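Local coordinates for protein Kiaa0380 (Homo sapiens, PDB 1HTJ) that links heterotrimeric G protein-coupled signalling to Rho GTPases as a guanine nucleotide exchange factor, through an RGS-like domain that probably binds G protein alpha subunits, at residues R78-G81 with K82-N86; E101-Q104 with A105-S109; E115-R118 with G119-E123. The protein carries 3 engineered substitutions. All blocks are in the same frame, centred on the assembly; numbering follows the deposited sequence.

Interactions 1, 2 and 3 come in that order along the chain, on helix 76-89, on helix 101-112 and at the start of helix 118-144, all within the RGS-like domain and on the same side of the chain's centre. The centres of interactions 1 and 2 lie about 14 Å apart, those of 1 and 3 about 12 Å, those of 2 and 3 about 10 Å. Each pair touches: Trp85 CH2 reaches Asp108 CB at 3.3 Å, Ile84 CD1 meets Leu121 CD1 at 4.2 Å, and Ile107 CG1 packs on Val120 CG2 at 3.4 Å. The two helical turns and the helix start thus pack side by side, the third meeting the other two through aliphatic side chains, at one end of this all-helical domain.

Interaction 1: R78-G81 with K82-N86; sequences RSLG and KDIWN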
loop_
_atom_site.group_PDB
_atom_site.type_symbol
_atom_site.label_atom_id
_atom_site.label_comp_id
_atom_site.label_asym_id
_atom_site.label_seq_id
_atom_site.Cartn_x
_atom_site.Cartn_y
_atom_site.Cartn_z
ATOM N N ARG A 78 6.763 9.275 -14.611
ATOM C CA ARG A 78 7.769 8.584 -15.409
ATOM C C ARG A 78 8.790 7.798 -14.574
ATOM O O ARG A 78 9.033 6.611 -14.829
ATOM C CB ARG A 78 8.466 9.577 -16.352
ATOM C CG ARG A 78 7.570 10.012 -17.525
ATOM C CD ARG A 78 8.348 10.648 -18.685
ATOM N NE ARG A 78 8.366 12.116 -18.655
ATOM C CZ ARG A 78 9.222 12.851 -17.949
ATOM N NH1 ARG A 78 10.151 12.268 -17.196
ATOM N NH2 ARG A 78 9.152 14.177 -17.998
ATOM N N SER A 79 9.374 8.448 -13.571
ATOM C CA SER A 79 10.348 7.793 -12.702
ATOM C C SER A 79 9.651 6.889 -11.683
ATOM O O SER A 79 10.207 5.866 -11.284
ATOM C CB SER A 79 11.187 8.839 -11.976
ATOM O OG SER A 79 10.341 9.805 -11.394
ATOM N N LEU A 80 8.445 7.265 -11.253
ATOM C CA LEU A 80 7.698 6.433 -10.311
ATOM C C LEU A 80 7.374 5.129 -11.022
ATOM O O LEU A 80 7.435 4.057 -10.417
ATOM C CB LEU A 80 6.395 7.100 -9.863
ATOM C CG LEU A 80 5.517 6.256 -8.922
ATOM C CD1 LEU A 80 6.297 5.877 -7.653
ATOM C CD2 LEU A 80 4.256 7.037 -8.545
ATOM N N GLY A 81 7.036 5.227 -12.306
ATOM C CA GLY A 81 6.731 4.040 -13.086
ATOM C C GLY A 81 7.928 3.104 -13.023
ATOM O O GLY A 81 7.788 1.887 -12.836
ATOM N N LYS A 82 9.115 3.687 -13.170
ATOM C CA LYS A 82 10.357 2.930 -13.117
ATOM C C LYS A 82 10.560 2.262 -11.748
ATOM O O LYS A 82 10.981 1.104 -11.676
ATOM C CB LYS A 82 11.556 3.842 -13.405
ATOM C CG LYS A 82 11.822 4.169 -14.869
ATOM C CD LYS A 82 13.071 5.082 -14.969
ATOM C CE LYS A 82 13.452 5.484 -16.404
ATOM N NZ LYS A 82 14.636 6.433 -16.414
ATOM N N ASP A 83 10.276 2.977 -10.662
ATOM C CA ASP A 83 10.469 2.368 -9.349
ATOM C C ASP A 83 9.482 1.236 -9.162
ATOM O O ASP A 83 9.837 0.168 -8.659
ATOM C CB ASP A 83 10.341 3.402 -8.230
ATOM C CG ASP A 83 11.494 4.389 -8.229
ATOM O OD1 ASP A 83 12.647 3.940 -8.421
ATOM O OD2 ASP A 83 11.251 5.603 -8.037
ATOM N N ILE A 84 8.248 1.459 -9.606
ATOM C CA ILE A 84 7.219 0.433 -9.517
ATOM C C ILE A 84 7.675 -0.846 -10.221
ATOM O O ILE A 84 7.476 -1.955 -9.721
ATOM C CB ILE A 84 5.904 0.900 -10.158
ATOM C CG1 ILE A 84 5.148 1.809 -9.187
ATOM C CG2 ILE A 84 5.046 -0.312 -10.526
ATOM C CD1 ILE A 84 3.896 2.458 -9.786
ATOM N N TRP A 85 8.299 -0.689 -11.382
ATOM C CA TRP A 85 8.763 -1.836 -12.155
ATOM C C TRP A 85 9.852 -2.633 -11.454
ATOM O O TRP A 85 9.782 -3.860 -11.386
ATOM C CB TRP A 85 9.269 -1.378 -13.528
ATOM C CG TRP A 85 10.017 -2.445 -14.253
ATOM C CD1 TRP A 85 11.376 -2.592 -14.336
ATOM C CD2 TRP A 85 9.446 -3.553 -14.957
ATOM N NE1 TRP A 85 11.685 -3.730 -15.049
ATOM C CE2 TRP A 85 10.517 -4.337 -15.440
ATOM C CE3 TRP A 85 8.128 -3.962 -15.221
ATOM C CZ2 TRP A 85 10.310 -5.508 -16.176
ATOM C CZ3 TRP A 85 7.917 -5.125 -15.950
ATOM C CH2 TRP A 85 9.001 -5.888 -16.421
ATOM N N ASN A 86 10.858 -1.928 -10.942
ATOM C CA ASN A 86 11.995 -2.548 -10.249
ATOM C C ASN A 86 11.628 -3.164 -8.902
ATOM O O ASN A 86 12.196 -4.179 -8.500
ATOM C CB ASN A 86 13.119 -1.516 -10.044
ATOM C CG ASN A 86 13.822 -1.156 -11.346
ATOM O OD1 ASN A 86 14.292 -2.034 -12.060
ATOM N ND2 ASN A 86 13.892 0.133 -11.657
#
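Leu80 and Ile84 lie one turn apart on the buried face of helix 76-89, and here the contact is tightest. Ile84 N donates to Leu80 O at 2.8 Å, a nearly straight bond (168°) that meets the oxygen almost head-on. Beside it, Ile84 places CG1 anti to its own carbonyl carbon (chi1 -80°), which lays that methylene 3.4 Å from Leu80 O and carries CD1 back toward the preceding turn. CD1 meets Leu80 CG at 4.2 Å, so the two side chains join by van der Waals contact. Gly81, also buried, comes next: its O accepts from Trp85 N at 3.0 Å and lies against Ile84 CB. Helix 58-69 covers the Leu80-Ile84 surface, Leu80 resting on Val68 and Ile84 on Phe62 and Cys65.

Ser79 and Lys82 are exposed. Lys82 CB still lies 3.2 Å from Ser79 O, but Lys82 N is only weakly bonded to Arg78 O, at 3.4 Å, and beyond CG the extended lysine chain leads away from the preceding turn. Partly exposed Asp83 is intermediate between the two sides: its amide N donates to Ser79 O at 3.0 Å, tilted from the carbonyl plane, and its side chain touches Phe194 of helix 186-202. Asp83 OD2 also lies 3.4 Å from Ser79 O, but both are acceptors and no bond joins them.

The chemistry divides accordingly: the buried face combines a short backbone bond with aliphatic contact, whereas toward solvent the charged groups add no bond between the turns and leave cohesion to the main chain.

Interaction 2: E101-Q104 with A105-S109; sequences EMLQ and AEIDS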
loop_
_atom_site.group_PDB
_atom_site.type_symbol
_atom_site.label_atom_id
_atom_site.label_comp_id
_atom_site.label_asym_id
_atom_site.label_seq_id
_atom_site.Cartn_x
_atom_site.Cartn_y
_atom_site.Cartn_z
ATOM N N GLU A 101 1.761 -12.964 -18.214
ATOM C CA GLU A 101 2.898 -12.722 -19.102
ATOM C C GLU A 101 2.593 -11.694 -20.192
ATOM O O GLU A 101 3.469 -10.939 -20.609
ATOM C CB GLU A 101 3.325 -14.038 -19.757
ATOM C CG GLU A 101 3.831 -15.089 -18.772
ATOM C CD GLU A 101 5.244 -14.805 -18.265
ATOM O OE1 GLU A 101 6.191 -14.859 -19.090
ATOM O OE2 GLU A 101 5.406 -14.528 -17.048
HETATM N N MSE A 102 1.349 -11.679 -20.657
HETATM C CA MSE A 102 0.922 -10.747 -21.697
HETATM C C MSE A 102 0.927 -9.321 -21.133
HETATM O O MSE A 102 1.376 -8.380 -21.792
HETATM C CB MSE A 102 -0.487 -11.120 -22.170
HETATM C CG MSE A 102 -0.792 -10.823 -23.635
HETATM SE SE MSE A 102 0.145 -11.967 -24.914
HETATM C CE MSE A 102 -0.545 -13.674 -24.328
ATOM N N LEU A 103 0.428 -9.174 -19.906
ATOM C CA LEU A 103 0.364 -7.875 -19.239
ATOM C C LEU A 103 1.754 -7.392 -18.837
ATOM O O LEU A 103 2.091 -6.226 -19.031
ATOM C CB LEU A 103 -0.539 -7.962 -18.000
ATOM C CG LEU A 103 -0.810 -6.664 -17.231
ATOM C CD1 LEU A 103 -1.334 -5.587 -18.177
ATOM C CD2 LEU A 103 -1.807 -6.932 -16.118
ATOM N N GLN A 104 2.543 -8.302 -18.274
ATOM C CA GLN A 104 3.907 -8.013 -17.843
ATOM C C GLN A 104 4.727 -7.380 -18.961
ATOM O O GLN A 104 5.542 -6.485 -18.724
ATOM C CB GLN A 104 4.597 -9.301 -17.396
ATOM C CG GLN A 104 6.059 -9.122 -17.040
ATOM C CD GLN A 104 6.281 -9.122 -15.546
ATOM O OE1 GLN A 104 5.392 -8.740 -14.780
ATOM N NE2 GLN A 104 7.471 -9.546 -15.116
ATOM N N ALA A 105 4.510 -7.859 -20.181
ATOM C CA ALA A 105 5.224 -7.357 -21.349
ATOM C C ALA A 105 4.831 -5.928 -21.706
ATOM O O ALA A 105 5.692 -5.099 -21.981
ATOM C CB ALA A 105 4.980 -8.277 -22.543
ATOM N N GLU A 106 3.532 -5.653 -21.716
ATOM C CA GLU A 106 3.026 -4.319 -22.031
ATOM C C GLU A 106 3.539 -3.314 -21.005
ATOM O O GLU A 106 4.041 -2.244 -21.356
ATOM C CB GLU A 106 1.496 -4.319 -22.005
ATOM C CG GLU A 106 0.807 -4.317 -23.362
ATOM C CD GLU A 106 0.658 -2.928 -23.953
ATOM O OE1 GLU A 106 1.677 -2.339 -24.356
ATOM O OE2 GLU A 106 -0.483 -2.424 -24.011
ATOM N N ILE A 107 3.396 -3.665 -19.730
ATOM C CA ILE A 107 3.835 -2.797 -18.642
ATOM C C ILE A 107 5.332 -2.533 -18.727
ATOM O O ILE A 107 5.766 -1.388 -18.626
ATOM C CB ILE A 107 3.471 -3.413 -17.275
ATOM C CG1 ILE A 107 1.967 -3.261 -17.040
ATOM C CG2 ILE A 107 4.240 -2.738 -16.165
ATOM C CD1 ILE A 107 1.469 -3.921 -15.775
ATOM N N ASP A 108 6.116 -3.586 -18.936
ATOM C CA ASP A 108 7.561 -3.449 -19.047
ATOM C C ASP A 108 7.927 -2.436 -20.131
ATOM O O ASP A 108 8.705 -1.507 -19.896
ATOM C CB ASP A 108 8.193 -4.801 -19.379
ATOM C CG ASP A 108 9.706 -4.717 -19.566
ATOM O OD1 ASP A 108 10.306 -3.648 -19.290
ATOM O OD2 ASP A 108 10.303 -5.734 -19.984
ATOM N N SER A 109 7.362 -2.628 -21.319
ATOM C CA SER A 109 7.612 -1.752 -22.450
ATOM C C SER A 109 7.318 -0.282 -22.133
ATOM O O SER A 109 8.200 0.571 -22.235
ATOM C CB SER A 109 6.771 -2.212 -23.640
ATOM O OG SER A 109 7.064 -1.453 -24.795
#
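Ile107 reaches back one turn along helix 101-112 to lie against Leu103, and its atoms meet that residue in sequence. CB sits 3.6 Å from Leu103 O, the oxygen that also accepts from Ile107 N at 3.0 Å in an almost straight bond (177°). With CG1 set anti to the isoleucine's carbonyl carbon (chi1 -74°), the methylene remains beside Leu103 O, while the extended second torsion carries CD1 onward to the leucine side chain. There CD1 lies 3.9 Å from Leu103 CG and 4.0 Å from Leu103 CD1. The two side chains cross obliquely, the methyl meeting the leucine at its branch point and one of its two methyls.

The flanking bonds are less regular. Ala105 N reaches Glu101 O at 3.3 Å from well above the carbonyl plane, and Glu106 N makes only a weak bond to the oxygen of Met102, a selenomethionine. Gln104 O receives Asp108 N and has Asp108 CB 3.2 Å away, while the glutamine amide makes a weak NE2 bond to Leu89 O at the end of helix 76-89.

Though much of this turn lies at the surface, its buried isoleucine is wedged among neighbours: Val120 and Ala124 of helix 118-144 touch Ile107, as do Leu89 of helix 76-89 and Ile99 of the intervening loop. An alanine here would keep the backbone bond but would probably leave a gap beside Leu103 and take away the isoleucine's share of the packing on helix 118-144. Through Ile107, helix 101-112 thus packs against both helices.

Interaction 3: E115-R118 with G119-E123; sequences EDAR and GVLCE
Ala117 takes the N-cap position of helix 118-144, and its carbonyl oxygen accepts from Leu121 N at 2.7 Å, a nearly straight bond (163°) that closes the opening turn. Around this oxygen the side chains of the turn draw in. Val120 CG2 approaches Ala117 O to 3.1 Å and Leu121 CB lies almost as near, with Leu121 CG next along the chain. The valine methyl occupies the crowded position between its own backbone N and carbonyl carbon, and there it also touches Ala117 CB at 3.5 Å. Leu121 turns CG anti to its carbonyl carbon (chi1 -80°), placing it 4.1 Å from Ala117 CB, so the alanine methyl serves both residues. Leu111 of helix 101-112 and Phe62 of helix 58-69 extend this apolar cluster.

The polar side is wetter. Alanine has no side chain able to cap an amide, and the neighbouring Asp116 contributes through water instead: water 1 donates to Asp116 OD2 at 2.6 Å and weakly accepts from Gly119 N at 3.2 Å. Arg118 O accepts from Cys122 N, which comes from above the carbonyl plane, and takes a second bond from Gln70 NE2. Tyr69 OH is hydrogen-bonded to Ala117 N.

Several partners hold the helix start: the main chain, a bridging water, and Tyr69 and Gln70 from around the end of helix 58-69. Negative charge on Asp116, close to the N-terminal end, would probably be favoured by the helix dipole, though water mediates its link to Gly119.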
loop_
_atom_site.group_PDB
_atom_site.type_symbol
_atom_site.label_atom_id
_atom_site.label_comp_id
_atom_site.label_asym_id
_atom_site.label_seq_id
_atom_site.Cartn_x
_atom_site.Cartn_y
_atom_site.Cartn_z
ATOM N N GLU A 115 6.371 5.717 -20.963
ATOM C CA GLU A 115 5.105 5.930 -21.653
ATOM C C GLU A 115 3.976 5.890 -20.632
ATOM O O GLU A 115 4.218 5.688 -19.444
ATOM C CB GLU A 115 4.881 4.844 -22.708
ATOM C CG GLU A 115 5.645 5.065 -23.997
ATOM C CD GLU A 115 5.647 3.837 -24.895
ATOM O OE1 GLU A 115 4.566 3.245 -25.124
ATOM O OE2 GLU A 115 6.739 3.473 -25.377
ATOM N N ASP A 116 2.745 6.074 -21.101
ATOM C CA ASP A 116 1.583 6.067 -20.221
ATOM C C ASP A 116 1.159 4.650 -19.883
ATOM O O ASP A 116 0.601 3.942 -20.723
ATOM C CB ASP A 116 0.417 6.800 -20.876
ATOM C CG ASP A 116 -0.847 6.731 -20.046
ATOM O OD1 ASP A 116 -0.796 7.139 -18.866
ATOM O OD2 ASP A 116 -1.887 6.272 -20.568
ATOM N N ALA A 117 1.414 4.242 -18.644
ATOM C CA ALA A 117 1.067 2.898 -18.208
ATOM C C ALA A 117 -0.130 2.870 -17.260
ATOM O O ALA A 117 -0.415 1.846 -16.649
ATOM C CB ALA A 117 2.281 2.242 -17.551
ATOM N N ARG A 118 -0.837 3.988 -17.144
ATOM C CA ARG A 118 -1.998 4.053 -16.265
ATOM C C ARG A 118 -2.998 2.947 -16.581
ATOM O O ARG A 118 -3.574 2.342 -15.678
ATOM C CB ARG A 118 -2.677 5.414 -16.383
ATOM C CG ARG A 118 -1.766 6.562 -16.018
ATOM C CD ARG A 118 -2.523 7.858 -15.838
ATOM N NE ARG A 118 -1.634 8.904 -15.331
ATOM C CZ ARG A 118 -2.038 10.094 -14.880
ATOM N NH1 ARG A 118 -3.334 10.404 -14.867
ATOM N NH2 ARG A 118 -1.141 10.978 -14.444
ATOM N N GLY A 119 -3.183 2.671 -17.866
ATOM C CA GLY A 119 -4.117 1.643 -18.269
ATOM C C GLY A 119 -3.697 0.257 -17.839
ATOM O O GLY A 119 -4.446 -0.449 -17.158
ATOM N N VAL A 120 -2.495 -0.140 -18.245
ATOM C CA VAL A 120 -1.974 -1.446 -17.899
ATOM C C VAL A 120 -1.792 -1.579 -16.381
ATOM O O VAL A 120 -2.072 -2.634 -15.816
ATOM C CB VAL A 120 -0.635 -1.717 -18.624
ATOM C CG1 VAL A 120 -0.867 -1.819 -20.112
ATOM C CG2 VAL A 120 0.347 -0.606 -18.345
ATOM N N LEU A 121 -1.338 -0.519 -15.718
ATOM C CA LEU A 121 -1.164 -0.596 -14.273
ATOM C C LEU A 121 -2.509 -0.851 -13.614
ATOM O O LEU A 121 -2.594 -1.588 -12.628
ATOM C CB LEU A 121 -0.505 0.676 -13.723
ATOM C CG LEU A 121 1.019 0.657 -13.938
ATOM C CD1 LEU A 121 1.672 1.884 -13.352
ATOM C CD2 LEU A 121 1.593 -0.591 -13.306
ATOM N N CYS A 122 -3.563 -0.260 -14.176
ATOM C CA CYS A 122 -4.916 -0.453 -13.666
ATOM C C CYS A 122 -5.246 -1.933 -13.870
ATOM O O CYS A 122 -5.852 -2.580 -13.014
ATOM C CB CYS A 122 -5.894 0.420 -14.451
ATOM S SG CYS A 122 -7.432 0.797 -13.585
ATOM N N GLU A 123 -4.833 -2.472 -15.012
ATOM C CA GLU A 123 -5.068 -3.881 -15.289
ATOM C C GLU A 123 -4.294 -4.716 -14.268
ATOM O O GLU A 123 -4.768 -5.758 -13.825
ATOM C CB GLU A 123 -4.590 -4.247 -16.701
ATOM C CG GLU A 123 -5.546 -3.874 -17.831
ATOM C CD GLU A 123 -4.976 -4.201 -19.209
ATOM O OE1 GLU A 123 -4.637 -5.383 -19.449
ATOM O OE2 GLU A 123 -4.868 -3.273 -20.048
HETATM O O HOH W 1 -3.201 4.054 -20.747
#